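Local atomic coordinates of putative decarboxylase involved in desferrioxamine biosynthesis (Erwinia amylovora, PDB entry 5O5C), a protein that binds pyridoxal 5'-phosphate and probably decarboxylates lysine as a step in the biosynthesis of the siderophore desferrioxamine. Residues H103-A108 against A491-D496; K459-F462 against N466-I469. All coordinates share one frame; numbering follows the deposited sequence.

Contact 1 (H103-A108 against A491-D496); sequences HPKYVA and AADIED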
loop_
_atom_site.group_PDB
_atom_site.type_symbol
_atom_site.label_atom_id
_atom_site.label_comp_id
_atom_site.label_asym_id
_atom_site.label_seq_id
_atom_site.Cartn_x
_atom_site.Cartn_y
_atom_site.Cartn_z
ATOM N N HIS B 103 -5.817 -12.432 20.862
ATOM C CA HIS B 103 -5.882 -13.515 21.808
ATOM C C HIS B 103 -4.467 -13.861 22.276
ATOM O O HIS B 103 -3.584 -14.016 21.427
ATOM C CB HIS B 103 -6.525 -14.725 21.186
ATOM C CG HIS B 103 -7.047 -15.664 22.201
ATOM N ND1 HIS B 103 -6.237 -16.539 22.866
ATOM C CD2 HIS B 103 -8.262 -15.748 22.792
ATOM C CE1 HIS B 103 -6.944 -17.189 23.771
ATOM N NE2 HIS B 103 -8.177 -16.722 23.745
ATOM N N PRO B 104 -4.241 -13.984 23.607
ATOM C CA PRO B 104 -2.947 -14.445 24.122
ATOM C C PRO B 104 -2.335 -15.702 23.509
ATOM O O PRO B 104 -1.103 -15.870 23.546
ATOM C CB PRO B 104 -3.227 -14.698 25.624
ATOM C CG PRO B 104 -4.571 -14.103 25.914
ATOM C CD PRO B 104 -5.043 -13.398 24.693
ATOM N N LYS B 105 -3.149 -16.599 22.963
ATOM C CA LYS B 105 -2.591 -17.843 22.431
ATOM C C LYS B 105 -2.283 -17.808 20.922
ATOM O O LYS B 105 -1.935 -18.863 20.336
ATOM C CB LYS B 105 -3.468 -19.019 22.839
ATOM C CG LYS B 105 -3.420 -19.277 24.346
ATOM C CD LYS B 105 -4.544 -20.217 24.796
ATOM C CE LYS B 105 -4.345 -20.905 26.128
ATOM N NZ LYS B 105 -3.328 -20.320 27.006
ATOM N N TYR B 106 -2.390 -16.609 20.313
ATOM C CA TYR B 106 -1.846 -16.337 18.999
ATOM C C TYR B 106 -0.394 -15.940 19.198
ATOM O O TYR B 106 -0.104 -14.811 19.587
ATOM C CB TYR B 106 -2.557 -15.170 18.251
ATOM C CG TYR B 106 -1.868 -14.957 16.932
ATOM C CD1 TYR B 106 -2.153 -15.781 15.887
ATOM C CD2 TYR B 106 -0.816 -14.041 16.778
ATOM C CE1 TYR B 106 -1.478 -15.706 14.706
ATOM C CE2 TYR B 106 -0.158 -13.931 15.549
ATOM C CZ TYR B 106 -0.523 -14.784 14.517
ATOM O OH TYR B 106 0.074 -14.798 13.260
ATOM N N VAL B 107 0.508 -16.854 18.882
ATOM C CA VAL B 107 1.936 -16.681 19.131
ATOM C C VAL B 107 2.653 -17.169 17.877
ATOM O O VAL B 107 3.679 -17.857 17.993
ATOM C CB VAL B 107 2.425 -17.473 20.396
ATOM C CG1 VAL B 107 2.123 -16.729 21.692
ATOM C CG2 VAL B 107 1.812 -18.868 20.458
ATOM N N ALA B 108 2.123 -16.815 16.692
ATOM C CA ALA B 108 2.608 -17.370 15.416
ATOM C C ALA B 108 3.557 -16.471 14.631
ATOM O O ALA B 108 4.743 -16.636 14.787
ATOM C CB ALA B 108 1.463 -17.828 14.554
ATOM N N ALA B 491 3.113 -16.291 31.475
ATOM C CA ALA B 491 3.825 -17.541 31.675
ATOM C C ALA B 491 2.893 -18.730 31.474
ATOM O O ALA B 491 3.166 -19.600 30.648
ATOM C CB ALA B 491 4.455 -17.561 33.060
ATOM N N ALA B 492 1.761 -18.723 32.171
ATOM C CA ALA B 492 0.769 -19.791 32.069
ATOM C C ALA B 492 0.256 -20.040 30.626
ATOM O O ALA B 492 0.052 -21.177 30.196
ATOM C CB ALA B 492 -0.390 -19.493 33.001
ATOM N N ASP B 493 0.061 -18.964 29.876
ATOM C CA ASP B 493 -0.305 -19.086 28.455
ATOM C C ASP B 493 0.749 -19.827 27.607
ATOM O O ASP B 493 0.413 -20.703 26.826
ATOM C CB ASP B 493 -0.607 -17.705 27.879
ATOM C CG ASP B 493 -1.869 -17.124 28.443
ATOM O OD1 ASP B 493 -2.857 -17.869 28.425
ATOM O OD2 ASP B 493 -1.877 -15.947 28.875
ATOM N N ILE B 494 2.011 -19.511 27.810
ATOM C CA ILE B 494 3.100 -20.163 27.096
ATOM C C ILE B 494 3.142 -21.606 27.553
ATOM O O ILE B 494 3.226 -22.504 26.719
ATOM C CB ILE B 494 4.457 -19.535 27.405
ATOM C CG1 ILE B 494 4.438 -18.057 27.182
ATOM C CG2 ILE B 494 5.599 -20.207 26.614
ATOM C CD1 ILE B 494 5.286 -17.359 28.191
ATOM N N GLU B 495 3.036 -21.834 28.860
ATOM C CA GLU B 495 3.003 -23.216 29.390
ATOM C C GLU B 495 1.925 -24.033 28.699
ATOM O O GLU B 495 2.169 -25.141 28.296
ATOM C CB GLU B 495 2.745 -23.286 30.898
ATOM C CG GLU B 495 3.825 -22.743 31.803
ATOM C CD GLU B 495 3.361 -22.724 33.259
ATOM O OE1 GLU B 495 2.904 -23.781 33.742
ATOM O OE2 GLU B 495 3.420 -21.663 33.915
ATOM N N ASP B 496 0.732 -23.464 28.565
ATOM C CA ASP B 496 -0.363 -24.153 27.880
ATOM C C ASP B 496 0.031 -24.627 26.480
ATOM O O ASP B 496 -0.220 -25.810 26.109
ATOM C CB ASP B 496 -1.611 -23.236 27.820
ATOM C CG ASP B 496 -2.342 -23.137 29.154
ATOM O OD1 ASP B 496 -2.001 -23.863 30.103
ATOM O OD2 ASP B 496 -3.296 -22.351 29.272
#
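Lys-105 reaches across to Asp-493 and Asp-496, and the three form a salt-bridge network between a loop of this type I fold PLP enzyme and the N-terminal end of its C-terminal helix 491-510. The two acids stand three residues apart on the helix and converge on one ammonium group. Lys-105 NZ donates to Asp-493 OD1 at 2.9 Å and to Asp-496 OD2 at 3.0 Å, in both cases meeting the anti lone pair, the one turned away from the partner oxygen. The lysine chain runs extended through chi3 and then bends sharply at its end (chi4 17°, nearly eclipsed). It crosses the Asp-493 side chain at about a right angle. Two carboxylates beside one amine would be expected to keep it protonated.

Van der Waals contact is slight: Pro-104 CB rests 3.7 Å from Asp-493 OD2, the oxygen not used by the lysine; that atom is hydrogen-bonded to Thr-490 OG1, just ahead of the helix.

Within the loop, hydrogen bonds shape the base from which Lys-105 extends. A type I turn runs from His-103 to Tyr-106, whose N bonds to the O of His-103. The imidazole of His-103 folds back to the same turn, with Pro-104 CD over one face: its ND1 accepts the backbone N-H of Lys-105 at 3.1 Å, nearly straight at 167° and close to the ring plane.

Contact 2 (K459-F462 against N466-I469); sequences KAVF and NAVI
Val-461 makes the close part of the contact, its branched side chain directed at the chain that comes back past it through Ala-467 and Ile-469. With CG1 anti to the backbone N (chi1 168°), that methyl lies against the peptide group after Ala-467, only 3.1 Å from Ala-467 O and 4.0 Å from Ala-467 CB. Val-461 CB meets Ile-469 CG2 at 3.9 Å, a methyl flanked by both the N and the C of its own backbone. All three residues are buried, and helix 491-510 packs on two of them, Tyr-504 on Val-461 and Val-497 on Ala-467.

The two segments are the arms of a tight helix-to-strand reversal: helix 448-464 ends, the chain doubles back, and 466-469 leads into strand 470-474, an outermost strand of the four-stranded antiparallel sheet in the C-terminal part of the protein. No hydrogen bond joins the arms directly. Ser-464 OG bridges them instead, bonded both to Val-461 O and to Asn-466 N, and the two backbone atoms are themselves 3.8 Å apart.

The looser, more open side is formed by the partly exposed Phe-462 and, at the turn, by the exposed Asn-466. Phe-462 and Val-468 extend alongside each other in the same direction, and Phe-462 CE1 approaches Val-468 CG1 at 3.8 Å, obliquely to the ring. The phenyl group also stacks with Phe-59 and touches Asp-136 of the second subunit. The side chain of Asn-466 comes no nearer than 5.4 Å to the helical arm, though it touches Leu-500 and Lys-57.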
loop_
_atom_site.group_PDB
_atom_site.type_symbol
_atom_site.label_atom_id
_atom_site.label_comp_id
_atom_site.label_asym_id
_atom_site.label_seq_id
_atom_site.Cartn_x
_atom_site.Cartn_y
_atom_site.Cartn_z
ATOM N N LYS B 459 0.180 -28.310 12.324
ATOM C CA LYS B 459 -1.112 -28.511 11.660
ATOM C C LYS B 459 -2.142 -28.937 12.709
ATOM O O LYS B 459 -3.218 -28.377 12.786
ATOM C CB LYS B 459 -0.971 -29.482 10.461
ATOM C CG LYS B 459 -0.427 -28.773 9.214
ATOM C CD LYS B 459 -0.811 -29.463 7.904
ATOM C CE LYS B 459 -0.047 -30.764 7.686
ATOM N NZ LYS B 459 0.219 -31.020 6.240
ATOM N N ALA B 460 -1.777 -29.840 13.617
ATOM C CA ALA B 460 -2.733 -30.212 14.653
ATOM C C ALA B 460 -3.057 -28.986 15.517
ATOM O O ALA B 460 -4.226 -28.682 15.737
ATOM C CB ALA B 460 -2.193 -31.344 15.493
ATOM N N VAL B 461 -2.045 -28.253 15.975
ATOM C CA VAL B 461 -2.313 -27.127 16.891
ATOM C C VAL B 461 -3.300 -26.168 16.211
ATOM O O VAL B 461 -4.277 -25.726 16.831
ATOM C CB VAL B 461 -1.016 -26.388 17.311
ATOM C CG1 VAL B 461 -1.339 -25.070 18.014
ATOM C CG2 VAL B 461 -0.191 -27.242 18.242
ATOM N N PHE B 462 -3.070 -25.918 14.917
ATOM C CA PHE B 462 -3.937 -25.071 14.118
ATOM C C PHE B 462 -5.361 -25.588 14.015
ATOM O O PHE B 462 -6.260 -24.868 14.333
ATOM C CB PHE B 462 -3.358 -24.837 12.721
ATOM C CG PHE B 462 -3.822 -23.568 12.060
ATOM C CD1 PHE B 462 -3.873 -22.357 12.764
ATOM C CD2 PHE B 462 -4.134 -23.562 10.695
ATOM C CE1 PHE B 462 -4.244 -21.169 12.138
ATOM C CE2 PHE B 462 -4.542 -22.370 10.071
ATOM C CZ PHE B 462 -4.593 -21.181 10.803
ATOM N N ASN B 466 -6.562 -24.171 19.477
ATOM C CA ASN B 466 -6.386 -23.800 20.854
ATOM C C ASN B 466 -5.174 -22.886 20.979
ATOM O O ASN B 466 -5.011 -22.222 21.961
ATOM C CB ASN B 466 -6.364 -24.997 21.806
ATOM C CG ASN B 466 -7.727 -25.729 21.918
ATOM O OD1 ASN B 466 -8.782 -25.165 22.258
ATOM N ND2 ASN B 466 -7.683 -27.007 21.675
ATOM N N ALA B 467 -4.348 -22.833 19.945
ATOM C CA ALA B 467 -3.320 -21.834 19.819
ATOM C C ALA B 467 -2.868 -21.721 18.365
ATOM O O ALA B 467 -3.169 -22.576 17.535
ATOM C CB ALA B 467 -2.155 -22.199 20.702
ATOM N N VAL B 468 -2.147 -20.665 18.053
ATOM C CA VAL B 468 -1.553 -20.565 16.713
ATOM C C VAL B 468 -0.058 -20.429 16.846
ATOM O O VAL B 468 0.425 -19.498 17.421
ATOM C CB VAL B 468 -2.138 -19.408 15.873
ATOM C CG1 VAL B 468 -1.670 -19.501 14.414
ATOM C CG2 VAL B 468 -3.656 -19.397 15.934
ATOM N N ILE B 469 0.612 -21.353 16.213
ATOM C CA ILE B 469 2.047 -21.559 16.143
ATOM C C ILE B 469 2.479 -21.287 14.692
ATOM O O ILE B 469 1.657 -21.364 13.766
ATOM C CB ILE B 469 2.311 -23.039 16.575
ATOM C CG1 ILE B 469 3.761 -23.419 16.644
ATOM C CG2 ILE B 469 1.665 -24.052 15.636
ATOM C CD1 ILE B 469 3.941 -24.861 17.119
#

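Contact 2 is nested in sequence inside contact 1: 103-108 comes early, then 459-462 and 466-469, and finally 491-496, with strands 470-474 and 477-483 separating 466-469 from 491-496. Their centres lie 11 Å apart on the same side of the chain's centre. Val-468 couples them: its N is 2.9 Å from Lys-105 O and its O is 3.0 Å from Val-107 N, both probable hydrogen bonds. Helix 491-510 is shared, its N-terminal end serving contact 1 and later residues packing on contact 2. Loop 103-108 is thereby tied to the C-terminal helix and to the approach to the antiparallel sheet, away from the PLP pocket.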